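Local coordinates for protein transcription regulator AmtR (Mycobacterium smegmatis, PDB 5E57) that probably binds DNA as a TetR-family transcription factor and takes part in nitrogen regulation, at residues 24-29 with 50-55; 55-60 with 114-119; 130-135 with 148-153; 154-159 with 175-180. All coordinates share one frame; numbering follows the deposited sequence.

How the contacts relate
The contacts follow one another along the chain. Contacts 1 and 2 lie at the DNA-binding end. They share Ile-55 and helix 52-61, and their centres are about 11 Å apart. A salt bridge from Asp-54 to Arg-116 joins them directly. Contact 2 passes from this helix to the start of helix 118-142. That long helix runs on to contact 3, about 24 Å away between centres. Contacts 3 and 4 share helix 151-165 and have centres about 12 Å apart; Tyr-131 packs on Val-156 between them. Both touch the second subunit. The series thus leads from the DNA-binding domain, through the domain junction, to the dimeric ligand-binding domain.

Contact 1 of 4, residues 24-29 with 50-55; sequences HGYGST and ATKDDI
In the TetR-type DNA-binding domain, the turn of residues 26-29 before the predicted helix-turn-helix motif is tied to the start of helix 52-61 by Tyr-26, Lys-52 and Asp-53. Lys-52 runs alongside the Tyr-26 side chain in the opposite direction. Its CE lies over one ring face, offset toward the rim. A bend at chi3 (54°) brings the ammonium group to the carbonyls of the turn. Lys-52 NZ is 4.8 Å from the Tyr-26 ring centroid and almost on the ring normal, a cation-pi contact. The same NZ donates to two backbone carbonyls. Lys-52 NZ is 2.7 Å from Thr-29 O, which it meets from above the carbonyl plane, and 3.0 Å from Tyr-26 O. Tyr-26 O also accepts from Thr-29 N, on the opposite face of its plane. The lysine therefore grips both ends of a type I turn.

Tyr-26 OH donates to Asp-53 OD1 at 2.7 Å, and the carboxylate oxygen receives it on its anti lone pair, away from OD2. Ring and carboxylate are nearly coplanar, 10° apart. Thr-29 OG1 reaches back past the turn and donates to Gly-25 O at 2.7 Å. On the other segment, Thr-51 and Asp-54 form a capping box; Asp-54 N donates to Thr-51 OG1 at 3.0 Å.

Phe-21 of helix 9-23 meets the Tyr-26 ring edge-to-face and also touches Lys-52. Thr-31 of helix 31-38 packs on Lys-52 as well, and Ile-34 of that helix packs on Thr-29.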
loop_
_atom_site.group_PDB
_atom_site.type_symbol
_atom_site.label_atom_id
_atom_site.label_comp_id
_atom_site.label_asym_id
_atom_site.label_seq_id
_atom_site.Cartn_x
_atom_site.Cartn_y
_atom_site.Cartn_z
ATOM N N HIS A 24 15.515 0.081 10.683
ATOM C CA HIS A 24 16.711 0.860 10.319
ATOM C C HIS A 24 16.935 0.920 8.785
ATOM O O HIS A 24 17.248 1.953 8.252
ATOM C CB HIS A 24 17.936 0.325 11.094
ATOM C CG HIS A 24 17.845 0.562 12.586
ATOM N ND1 HIS A 24 16.955 -0.111 13.410
ATOM C CD2 HIS A 24 18.501 1.439 13.397
ATOM C CE1 HIS A 24 17.058 0.344 14.650
ATOM N NE2 HIS A 24 17.993 1.277 14.669
ATOM N N GLY A 25 16.794 -0.181 8.062
ATOM C CA GLY A 25 16.909 -0.106 6.629
ATOM C C GLY A 25 17.586 -1.368 6.148
ATOM O O GLY A 25 18.266 -2.037 6.916
ATOM N N TYR A 26 17.457 -1.689 4.883
ATOM C CA TYR A 26 18.132 -2.894 4.375
ATOM C C TYR A 26 19.590 -2.644 4.015
ATOM O O TYR A 26 20.466 -3.248 4.606
ATOM C CB TYR A 26 17.373 -3.453 3.154
ATOM C CG TYR A 26 18.006 -4.702 2.666
ATOM C CD1 TYR A 26 17.971 -5.825 3.427
ATOM C CD2 TYR A 26 18.656 -4.757 1.413
ATOM C CE1 TYR A 26 18.537 -7.024 2.972
ATOM C CE2 TYR A 26 19.221 -5.938 0.962
ATOM C CZ TYR A 26 19.186 -7.064 1.754
ATOM O OH TYR A 26 19.795 -8.238 1.361
ATOM N N GLY A 27 19.839 -1.763 3.047
ATOM C CA GLY A 27 21.200 -1.326 2.648
ATOM C C GLY A 27 22.091 -0.884 3.802
ATOM O O GLY A 27 23.232 -1.250 3.878
ATOM N N SER A 28 21.508 -0.138 4.725
ATOM C CA SER A 28 22.115 0.313 5.954
ATOM C C SER A 28 22.481 -0.693 6.974
ATOM O O SER A 28 23.196 -0.311 7.883
ATOM C CB SER A 28 21.054 1.070 6.768
ATOM O OG SER A 28 20.818 2.195 6.097
ATOM N N THR A 29 21.879 -1.873 6.958
ATOM C CA THR A 29 22.127 -2.880 8.029
ATOM C C THR A 29 23.174 -3.905 7.541
ATOM O O THR A 29 22.947 -4.594 6.577
ATOM C CB THR A 29 20.839 -3.609 8.432
ATOM O OG1 THR A 29 19.873 -2.687 8.982
ATOM C CG2 THR A 29 21.128 -4.693 9.453
ATOM N N ALA A 50 24.417 -17.159 3.951
ATOM C CA ALA A 50 25.753 -16.867 3.440
ATOM C C ALA A 50 25.853 -15.366 3.080
ATOM O O ALA A 50 26.933 -14.703 3.130
ATOM C CB ALA A 50 25.999 -17.772 2.234
ATOM N N THR A 51 24.706 -14.821 2.691
ATOM C CA THR A 51 24.633 -13.408 2.343
ATOM C C THR A 51 23.421 -12.764 2.954
ATOM O O THR A 51 22.458 -13.463 3.385
ATOM C CB THR A 51 24.529 -13.170 0.840
ATOM O OG1 THR A 51 23.244 -13.641 0.362
ATOM C CG2 THR A 51 25.648 -13.881 0.152
ATOM N N LYS A 52 23.489 -11.439 2.987
ATOM C CA LYS A 52 22.407 -10.645 3.514
ATOM C C LYS A 52 21.184 -10.893 2.639
ATOM O O LYS A 52 20.061 -11.033 3.163
ATOM C CB LYS A 52 22.793 -9.159 3.582
ATOM C CG LYS A 52 21.755 -8.308 4.281
ATOM C CD LYS A 52 22.235 -6.890 4.634
ATOM C CE LYS A 52 22.787 -6.104 3.490
ATOM N NZ LYS A 52 22.974 -4.668 3.887
ATOM N N ASP A 53 21.403 -10.965 1.317
ATOM C CA ASP A 53 20.335 -11.198 0.367
ATOM C C ASP A 53 19.585 -12.495 0.679
ATOM O O ASP A 53 18.355 -12.566 0.508
ATOM C CB ASP A 53 20.899 -11.222 -1.068
ATOM C CG ASP A 53 21.084 -9.851 -1.671
ATOM O OD1 ASP A 53 20.698 -8.774 -1.113
ATOM O OD2 ASP A 53 21.585 -9.835 -2.802
ATOM N N ASP A 54 20.322 -13.543 1.087
ATOM C CA ASP A 54 19.706 -14.804 1.450
ATOM C C ASP A 54 18.795 -14.597 2.623
ATOM O O ASP A 54 17.764 -15.311 2.767
ATOM C CB ASP A 54 20.734 -15.853 1.860
ATOM C CG ASP A 54 21.573 -16.374 0.666
ATOM O OD1 ASP A 54 21.086 -16.364 -0.483
ATOM O OD2 ASP A 54 22.720 -16.777 0.899
ATOM N N ILE A 55 19.148 -13.659 3.511
ATOM C CA ILE A 55 18.295 -13.427 4.723
ATOM C C ILE A 55 16.957 -12.788 4.291
ATOM O O ILE A 55 15.869 -13.218 4.683
ATOM C CB ILE A 55 19.013 -12.500 5.745
ATOM C CG1 ILE A 55 20.312 -13.188 6.255
ATOM C CG2 ILE A 55 18.094 -12.148 6.884
ATOM C CD1 ILE A 55 21.234 -12.281 7.057
#

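Contact 2 of 4, residues 55-60 with 114-119; sequences ILDALL and TDRFAP
Leu-56 and Phe-117 meet with their side chains at about a right angle. Leu-56 CD2 is 3.6 Å from Phe-117 CZ, at the far end of the ring. With Leu-56 CG anti to the backbone N, the branched end reaches across to the aromatic group. Leu-60 adds a looser contact, its CD1 lying 4.2 Å from Phe-117 CD1.

Asp-57 slides past the same ring in the opposite direction. Its carboxylate stands almost perpendicular to the ring plane, at 89°. Asp-57 OD1 comes in at the ring edge, near the plane, 3.6 Å from Phe-117 CD1. There it probably benefits from the slightly positive rim of the ring.

This is the junction of the two domains of a TetR-family subunit. Helix 52-61 belongs to the DNA-binding domain, and Phe-117 is the N-cap residue of helix 118-142 in the ligand-binding domain.

The other oxygen, Asp-57 OD2, forms a salt bridge with Arg-116 NH1 at 3.2 Å. The hydrogen bond within it is weak in length but nearly straight, 171°. OD2 lies at the guanidinium edge, while the two planar groups are turned 72° apart. The arginine chain bends at chi2, and Arg-116 CG sits over one face of Phe-117, 3.6 Å above the ring plane. The stronger partner of Arg-116 is Asp-54, about one turn before Asp-57 on helix 52-61, which pairs with NH2. Phe-120 of helix 118-142 packs on both Asp-57 and Leu-60.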
loop_
_atom_site.group_PDB
_atom_site.type_symbol
_atom_site.label_atom_id
_atom_site.label_comp_id
_atom_site.label_asym_id
_atom_site.label_seq_id
_atom_site.Cartn_x
_atom_site.Cartn_y
_atom_site.Cartn_z
ATOM N N ILE A 55 19.148 -13.659 3.511
ATOM C CA ILE A 55 18.295 -13.427 4.723
ATOM C C ILE A 55 16.957 -12.788 4.291
ATOM O O ILE A 55 15.869 -13.218 4.683
ATOM C CB ILE A 55 19.013 -12.500 5.745
ATOM C CG1 ILE A 55 20.312 -13.188 6.255
ATOM C CG2 ILE A 55 18.094 -12.148 6.884
ATOM C CD1 ILE A 55 21.234 -12.281 7.057
ATOM N N LEU A 56 17.075 -11.772 3.451
ATOM C CA LEU A 56 15.935 -11.066 2.890
ATOM C C LEU A 56 15.060 -11.992 2.083
ATOM O O LEU A 56 13.830 -11.908 2.170
ATOM C CB LEU A 56 16.405 -9.875 2.010
ATOM C CG LEU A 56 15.345 -8.976 1.341
ATOM C CD1 LEU A 56 14.479 -8.298 2.394
ATOM C CD2 LEU A 56 15.962 -7.905 0.460
ATOM N N ASP A 57 15.677 -12.904 1.331
ATOM C CA ASP A 57 14.885 -13.892 0.594
ATOM C C ASP A 57 14.031 -14.734 1.508
ATOM O O ASP A 57 12.837 -14.892 1.251
ATOM C CB ASP A 57 15.749 -14.793 -0.267
ATOM C CG ASP A 57 15.184 -14.928 -1.703
ATOM O OD1 ASP A 57 14.203 -14.197 -2.072
ATOM O OD2 ASP A 57 15.739 -15.780 -2.439
ATOM N N ALA A 58 14.608 -15.250 2.596
ATOM C CA ALA A 58 13.813 -16.062 3.483
ATOM C C ALA A 58 12.684 -15.218 4.153
ATOM O O ALA A 58 11.572 -15.654 4.263
ATOM C CB ALA A 58 14.702 -16.718 4.484
ATOM N N LEU A 59 12.972 -14.002 4.578
ATOM C CA LEU A 59 11.937 -13.148 5.143
ATOM C C LEU A 59 10.796 -12.884 4.193
ATOM O O LEU A 59 9.652 -13.041 4.581
ATOM C CB LEU A 59 12.517 -11.818 5.634
ATOM C CG LEU A 59 13.499 -11.922 6.784
ATOM C CD1 LEU A 59 14.250 -10.634 6.971
ATOM C CD2 LEU A 59 12.776 -12.337 8.066
ATOM N N LEU A 60 11.109 -12.528 2.947
ATOM C CA LEU A 60 10.072 -12.254 1.954
ATOM C C LEU A 60 9.220 -13.465 1.623
ATOM O O LEU A 60 7.983 -13.386 1.526
ATOM C CB LEU A 60 10.665 -11.700 0.645
ATOM C CG LEU A 60 11.392 -10.364 0.646
ATOM C CD1 LEU A 60 12.121 -10.076 -0.670
ATOM C CD2 LEU A 60 10.456 -9.209 0.979
ATOM N N THR A 114 16.221 -6.394 -8.801
ATOM C CA THR A 114 17.325 -7.151 -9.413
ATOM C C THR A 114 17.029 -8.618 -9.731
ATOM O O THR A 114 16.200 -9.279 -9.068
ATOM C CB THR A 114 18.581 -7.129 -8.489
ATOM O OG1 THR A 114 18.369 -7.934 -7.322
ATOM C CG2 THR A 114 18.858 -5.752 -8.029
ATOM N N ASP A 115 17.766 -9.165 -10.703
ATOM C CA ASP A 115 17.680 -10.593 -11.009
ATOM C C ASP A 115 17.805 -11.441 -9.771
ATOM O O ASP A 115 17.212 -12.519 -9.688
ATOM C CB ASP A 115 18.755 -11.014 -12.017
ATOM C CG ASP A 115 18.560 -10.355 -13.403
ATOM O OD1 ASP A 115 17.499 -9.752 -13.656
ATOM O OD2 ASP A 115 19.478 -10.454 -14.250
ATOM N N ARG A 116 18.547 -10.967 -8.776
ATOM C CA ARG A 116 18.709 -11.738 -7.532
ATOM C C ARG A 116 17.367 -12.106 -6.932
ATOM O O ARG A 116 17.236 -13.164 -6.336
ATOM C CB ARG A 116 19.497 -10.899 -6.494
ATOM C CG ARG A 116 19.543 -11.514 -5.101
ATOM C CD ARG A 116 20.156 -12.849 -5.264
ATOM N NE ARG A 116 20.255 -13.565 -4.025
ATOM C CZ ARG A 116 19.243 -14.151 -3.423
ATOM N NH1 ARG A 116 17.997 -14.022 -3.893
ATOM N NH2 ARG A 116 19.467 -14.820 -2.319
ATOM N N PHE A 117 16.404 -11.199 -7.013
ATOM C CA PHE A 117 15.026 -11.416 -6.408
ATOM C C PHE A 117 13.882 -11.643 -7.390
ATOM O O PHE A 117 12.691 -11.509 -7.037
ATOM C CB PHE A 117 14.694 -10.220 -5.517
ATOM C CG PHE A 117 15.577 -10.142 -4.311
ATOM C CD1 PHE A 117 15.346 -10.981 -3.231
ATOM C CD2 PHE A 117 16.639 -9.298 -4.280
ATOM C CE1 PHE A 117 16.156 -10.919 -2.116
ATOM C CE2 PHE A 117 17.470 -9.233 -3.161
ATOM C CZ PHE A 117 17.217 -10.059 -2.091
ATOM N N ALA A 118 14.226 -12.069 -8.602
ATOM C CA ALA A 118 13.210 -12.485 -9.599
ATOM C C ALA A 118 12.318 -13.572 -9.083
ATOM O O ALA A 118 11.103 -13.581 -9.329
ATOM C CB ALA A 118 13.855 -12.943 -10.888
ATOM N N PRO A 119 12.899 -14.539 -8.388
ATOM C CA PRO A 119 11.999 -15.632 -8.021
ATOM C C PRO A 119 10.902 -15.177 -7.029
ATOM O O PRO A 119 9.723 -15.536 -7.152
ATOM C CB PRO A 119 12.952 -16.676 -7.400
ATOM C CG PRO A 119 14.297 -16.351 -8.025
ATOM C CD PRO A 119 14.310 -14.856 -8.110
#

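Contact 3 of 4, residues 130-135 with 148-153; sequences AYRSLA and ADDLPF
Tyr-131 and Phe-153 make up the tight side of this contact. Their side chains cross at about a right angle, with ring planes 57° apart. Tyr-131 CD2 comes within 3.7 Å of Phe-153 CD1. Phe-153 CA lies over one face of the tyrosine ring, offset toward its rim. Next to them, Ala-135 CB packs 3.5 Å from Asp-149 O and 4.0 Å from Pro-152 CG. The hydroxyl of Tyr-131 is hydrogen-bonded to Asp-92 of helix 82-98.

The more exposed side is polar, and its charged groups meet with imperfect geometry. Arg-132 is bent at chi3 (-58°), which turns its guanidinium back toward two aspartates. Arg-132 NH1 is 2.8 Å from Asp-149 OD1, which lies at the guanidinium edge, but the hydrogen bond is weak because its angle is only 127°. Arg-132 NH2 is 3.2 Å from Asp-150 OD1. This oxygen lies well out of the guanidinium plane, so the attraction is between charges alone. Asp-150 has stronger ties to Arg-154 and also pairs with Arg-128.

An aromatic and aliphatic core edged by a salt-bridge network here joins helix 118-142 to the start of helix 151-165, successive helices of the all-helical TetR-family ligand-binding domain.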
loop_
_atom_site.group_PDB
_atom_site.type_symbol
_atom_site.label_atom_id
_atom_site.label_comp_id
_atom_site.label_asym_id
_atom_site.label_seq_id
_atom_site.Cartn_x
_atom_site.Cartn_y
_atom_site.Cartn_z
ATOM N N ALA A 130 -3.562 -15.044 -8.599
ATOM C CA ALA A 130 -4.590 -15.850 -8.046
ATOM C C ALA A 130 -5.729 -14.996 -7.556
ATOM O O ALA A 130 -6.885 -15.328 -7.728
ATOM C CB ALA A 130 -4.061 -16.713 -6.932
ATOM N N TYR A 131 -5.417 -13.909 -6.874
ATOM C CA TYR A 131 -6.446 -13.004 -6.418
ATOM C C TYR A 131 -7.264 -12.492 -7.553
ATOM O O TYR A 131 -8.486 -12.414 -7.463
ATOM C CB TYR A 131 -5.824 -11.786 -5.681
ATOM C CG TYR A 131 -5.605 -11.947 -4.180
ATOM C CD1 TYR A 131 -6.603 -11.643 -3.286
ATOM C CD2 TYR A 131 -4.352 -12.286 -3.655
ATOM C CE1 TYR A 131 -6.402 -11.720 -1.916
ATOM C CE2 TYR A 131 -4.154 -12.363 -2.295
ATOM C CZ TYR A 131 -5.186 -12.085 -1.424
ATOM O OH TYR A 131 -4.961 -12.180 -0.035
ATOM N N ARG A 132 -6.592 -12.079 -8.635
ATOM C CA ARG A 132 -7.318 -11.460 -9.720
ATOM C C ARG A 132 -8.309 -12.463 -10.387
ATOM O O ARG A 132 -9.430 -12.058 -10.798
ATOM C CB ARG A 132 -6.306 -10.906 -10.754
ATOM C CG ARG A 132 -6.958 -10.187 -11.896
ATOM C CD ARG A 132 -6.055 -9.969 -13.084
ATOM N NE ARG A 132 -4.879 -9.202 -12.650
ATOM C CZ ARG A 132 -4.821 -7.872 -12.489
ATOM N NH1 ARG A 132 -5.871 -7.083 -12.733
ATOM N NH2 ARG A 132 -3.672 -7.322 -12.091
ATOM N N SER A 133 -7.881 -13.731 -10.514
ATOM C CA SER A 133 -8.762 -14.782 -11.003
ATOM C C SER A 133 -9.950 -14.956 -10.124
ATOM O O SER A 133 -11.031 -14.970 -10.636
ATOM C CB SER A 133 -8.076 -16.158 -11.105
ATOM O OG SER A 133 -6.961 -16.066 -11.969
ATOM N N LEU A 134 -9.760 -15.138 -8.804
ATOM C CA LEU A 134 -10.915 -15.256 -7.913
ATOM C C LEU A 134 -11.779 -14.031 -7.998
ATOM O O LEU A 134 -13.007 -14.139 -8.142
ATOM C CB LEU A 134 -10.513 -15.455 -6.457
ATOM C CG LEU A 134 -9.821 -16.757 -6.210
ATOM C CD1 LEU A 134 -9.148 -16.708 -4.861
ATOM C CD2 LEU A 134 -10.835 -17.903 -6.305
ATOM N N ALA A 135 -11.165 -12.852 -7.943
ATOM C CA ALA A 135 -11.949 -11.620 -8.004
ATOM C C ALA A 135 -12.699 -11.393 -9.345
ATOM O O ALA A 135 -13.810 -10.840 -9.377
ATOM C CB ALA A 135 -11.077 -10.405 -7.709
ATOM N N ALA A 148 -12.244 -3.706 -11.479
ATOM C CA ALA A 148 -11.831 -3.699 -10.101
ATOM C C ALA A 148 -11.027 -4.920 -9.692
ATOM O O ALA A 148 -10.739 -5.095 -8.514
ATOM C CB ALA A 148 -13.069 -3.596 -9.207
ATOM N N ASP A 149 -10.710 -5.821 -10.608
ATOM C CA ASP A 149 -10.235 -7.113 -10.196
ATOM C C ASP A 149 -8.904 -7.167 -9.474
ATOM O O ASP A 149 -8.618 -8.173 -8.889
ATOM C CB ASP A 149 -10.334 -8.138 -11.338
ATOM C CG ASP A 149 -9.421 -7.869 -12.501
ATOM O OD1 ASP A 149 -8.608 -6.912 -12.494
ATOM O OD2 ASP A 149 -9.559 -8.659 -13.444
ATOM N N ASP A 150 -8.082 -6.117 -9.512
ATOM C CA ASP A 150 -6.797 -6.032 -8.702
ATOM C C ASP A 150 -6.990 -5.483 -7.297
ATOM O O ASP A 150 -6.089 -5.643 -6.440
ATOM C CB ASP A 150 -5.757 -5.158 -9.420
ATOM C CG ASP A 150 -4.320 -5.476 -9.029
ATOM O OD1 ASP A 150 -3.847 -6.657 -8.924
ATOM O OD2 ASP A 150 -3.573 -4.516 -8.922
ATOM N N LEU A 151 -8.170 -4.900 -7.021
ATOM C CA LEU A 151 -8.348 -4.160 -5.817
ATOM C C LEU A 151 -8.394 -5.024 -4.554
ATOM O O LEU A 151 -7.875 -4.601 -3.535
ATOM C CB LEU A 151 -9.515 -3.198 -5.915
ATOM C CG LEU A 151 -9.354 -2.201 -7.087
ATOM C CD1 LEU A 151 -10.541 -1.288 -7.069
ATOM C CD2 LEU A 151 -8.071 -1.388 -7.026
ATOM N N PRO A 152 -8.868 -6.264 -4.626
ATOM C CA PRO A 152 -8.812 -7.025 -3.359
ATOM C C PRO A 152 -7.402 -7.328 -2.924
ATOM O O PRO A 152 -7.076 -7.270 -1.697
ATOM C CB PRO A 152 -9.528 -8.327 -3.702
ATOM C CG PRO A 152 -10.541 -7.891 -4.669
ATOM C CD PRO A 152 -9.798 -6.911 -5.563
ATOM N N PHE A 153 -6.535 -7.571 -3.913
ATOM C CA PHE A 153 -5.083 -7.726 -3.603
ATOM C C PHE A 153 -4.535 -6.466 -2.980
ATOM O O PHE A 153 -3.832 -6.524 -1.977
ATOM C CB PHE A 153 -4.308 -8.106 -4.853
ATOM C CG PHE A 153 -2.827 -8.192 -4.677
ATOM C CD1 PHE A 153 -2.258 -9.213 -4.003
ATOM C CD2 PHE A 153 -1.978 -7.283 -5.341
ATOM C CE1 PHE A 153 -0.863 -9.321 -3.907
ATOM C CE2 PHE A 153 -0.612 -7.379 -5.239
ATOM C CZ PHE A 153 -0.050 -8.400 -4.520
#

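Contact 4 of 4, residues 154-159 with 175-180; sequences RLVESV and WVIGEG
Leu-155 O is held by Ser-158 OG at 2.7 Å, and the methyl end of Ile-177 presses against the same carbonyl. The serine donor is tilted 18° from the carbonyl plane. With OG between the backbone N and the carbonyl carbon (chi1 84°), the hydroxyl turns back onto its own helix. Leu-155 O also receives a weak bond from Ser-158 N. Ile-177 CD1 lies 3.2 Å from Leu-155 O and 3.7 Å from Ser-158 OG. The polar pair is thus satisfied within helix 151-165 and covered by the methyl end of Ile-177.

Ile-177 is a knob in a hole formed by Leu-155, Val-156, Ser-158 and Val-159. Its two branches divide the work. Ile-177 CG2 meets Leu-155 CB and Val-156 CG2, each at 4.2 Å. The Ile-177 and Val-159 side chains lie at a slant to each other, with Ile-177 CG1 4.0 Å from Val-159 CG1.

The two helical segments run nearly antiparallel, at 161°, with axes 9.5 Å apart. They belong to helices 151-165 and 173-183 of the ligand-binding domain, where TetR-family proteins commonly dimerise through a helical bundle.

Gly-180 gives Leu-155 a side-chain-free surface: Leu-155 CD1 reaches Gly-180 C at 3.8 Å. Leu-155 also packs on Leu-155 of the second subunit, and Ser-158 on Arg-154 of that subunit. Within the chain, Val-89 of helix 82-98 touches both Val-156 and Ile-177.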
loop_
_atom_site.group_PDB
_atom_site.type_symbol
_atom_site.label_atom_id
_atom_site.label_comp_id
_atom_site.label_asym_id
_atom_site.label_seq_id
_atom_site.Cartn_x
_atom_site.Cartn_y
_atom_site.Cartn_z
ATOM N N ARG A 154 -4.827 -5.356 -3.564
ATOM C CA ARG A 154 -4.302 -4.083 -3.059
ATOM C C ARG A 154 -4.834 -3.767 -1.653
ATOM O O ARG A 154 -4.073 -3.299 -0.821
ATOM C CB ARG A 154 -4.636 -2.975 -4.010
ATOM C CG ARG A 154 -4.090 -3.147 -5.414
ATOM C CD ARG A 154 -2.584 -3.202 -5.402
ATOM N NE ARG A 154 -2.022 -3.620 -6.680
ATOM C CZ ARG A 154 -0.748 -3.977 -6.870
ATOM N NH1 ARG A 154 0.111 -4.002 -5.891
ATOM N NH2 ARG A 154 -0.340 -4.367 -8.056
ATOM N N LEU A 155 -6.095 -4.081 -1.379
ATOM C CA LEU A 155 -6.687 -3.935 -0.033
ATOM C C LEU A 155 -6.024 -4.791 0.989
ATOM O O LEU A 155 -5.711 -4.335 2.098
ATOM C CB LEU A 155 -8.196 -4.197 -0.018
ATOM C CG LEU A 155 -8.955 -3.033 -0.609
ATOM C CD1 LEU A 155 -10.334 -3.445 -1.072
ATOM C CD2 LEU A 155 -9.043 -1.929 0.419
ATOM N N VAL A 156 -5.644 -6.000 0.606
ATOM C CA VAL A 156 -4.915 -6.857 1.555
ATOM C C VAL A 156 -3.545 -6.334 1.889
ATOM O O VAL A 156 -3.122 -6.313 3.104
ATOM C CB VAL A 156 -4.765 -8.290 0.998
ATOM C CG1 VAL A 156 -3.777 -9.113 1.785
ATOM C CG2 VAL A 156 -6.114 -8.956 0.890
ATOM N N GLU A 157 -2.834 -5.891 0.852
ATOM C CA GLU A 157 -1.506 -5.324 1.033
ATOM C C GLU A 157 -1.557 -3.981 1.766
ATOM O O GLU A 157 -0.578 -3.586 2.393
ATOM C CB GLU A 157 -0.723 -5.242 -0.333
ATOM C CG GLU A 157 -0.326 -6.683 -0.784
ATOM C CD GLU A 157 0.928 -6.750 -1.619
ATOM O OE1 GLU A 157 1.254 -5.711 -2.226
ATOM O OE2 GLU A 157 1.556 -7.866 -1.708
ATOM N N SER A 158 -2.705 -3.318 1.761
ATOM C CA SER A 158 -2.809 -2.066 2.506
ATOM C C SER A 158 -2.594 -2.236 3.988
ATOM O O SER A 158 -2.267 -1.278 4.712
ATOM C CB SER A 158 -4.110 -1.332 2.225
ATOM O OG SER A 158 -5.142 -1.814 3.010
ATOM N N VAL A 159 -2.699 -3.436 4.497
ATOM C CA VAL A 159 -2.462 -3.592 5.971
ATOM C C VAL A 159 -1.005 -3.222 6.365
ATOM O O VAL A 159 -0.733 -2.818 7.511
ATOM C CB VAL A 159 -2.944 -4.957 6.525
ATOM C CG1 VAL A 159 -4.333 -5.286 6.032
ATOM C CG2 VAL A 159 -1.993 -6.093 6.186
ATOM N N TRP A 175 -10.983 -8.410 8.834
ATOM C CA TRP A 175 -12.376 -8.566 8.499
ATOM C C TRP A 175 -12.906 -7.375 7.824
ATOM O O TRP A 175 -13.790 -7.483 6.970
ATOM C CB TRP A 175 -13.234 -8.975 9.731
ATOM C CG TRP A 175 -12.730 -10.256 10.369
ATOM C CD1 TRP A 175 -11.735 -10.365 11.334
ATOM C CD2 TRP A 175 -13.099 -11.595 10.038
ATOM N NE1 TRP A 175 -11.516 -11.712 11.645
ATOM C CE2 TRP A 175 -12.361 -12.473 10.887
ATOM C CE3 TRP A 175 -14.043 -12.149 9.183
ATOM C CZ2 TRP A 175 -12.497 -13.884 10.816
ATOM C CZ3 TRP A 175 -14.171 -13.533 9.125
ATOM C CH2 TRP A 175 -13.412 -14.376 9.919
ATOM N N VAL A 176 -12.367 -6.217 8.190
ATOM C CA VAL A 176 -12.769 -4.971 7.558
ATOM C C VAL A 176 -12.307 -4.970 6.115
ATOM O O VAL A 176 -13.016 -4.526 5.208
ATOM C CB VAL A 176 -12.153 -3.777 8.318
ATOM C CG1 VAL A 176 -12.370 -2.471 7.575
ATOM C CG2 VAL A 176 -12.706 -3.712 9.752
ATOM N N ILE A 177 -11.100 -5.470 5.933
ATOM C CA ILE A 177 -10.525 -5.604 4.632
ATOM C C ILE A 177 -11.320 -6.620 3.765
ATOM O O ILE A 177 -11.512 -6.394 2.591
ATOM C CB ILE A 177 -9.060 -6.073 4.776
ATOM C CG1 ILE A 177 -8.237 -4.923 5.372
ATOM C CG2 ILE A 177 -8.493 -6.553 3.440
ATOM C CD1 ILE A 177 -7.960 -3.836 4.388
ATOM N N GLY A 178 -11.741 -7.705 4.403
ATOM C CA GLY A 178 -12.516 -8.732 3.789
ATOM C C GLY A 178 -13.803 -8.177 3.256
ATOM O O GLY A 178 -14.127 -8.420 2.116
ATOM N N GLU A 179 -14.513 -7.368 4.052
ATOM C CA GLU A 179 -15.733 -6.779 3.529
ATOM C C GLU A 179 -15.495 -5.809 2.320
ATOM O O GLU A 179 -16.202 -5.870 1.325
ATOM C CB GLU A 179 -16.494 -6.050 4.635
ATOM C CG GLU A 179 -17.751 -5.471 4.018
ATOM C CD GLU A 179 -18.812 -5.049 5.031
ATOM O OE1 GLU A 179 -18.695 -5.416 6.248
ATOM O OE2 GLU A 179 -19.727 -4.339 4.531
ATOM N N GLY A 180 -14.510 -4.925 2.457
ATOM C CA GLY A 180 -14.163 -4.004 1.402
ATOM C C GLY A 180 -13.768 -4.671 0.110
ATOM O O GLY A 180 -14.141 -4.196 -0.962
#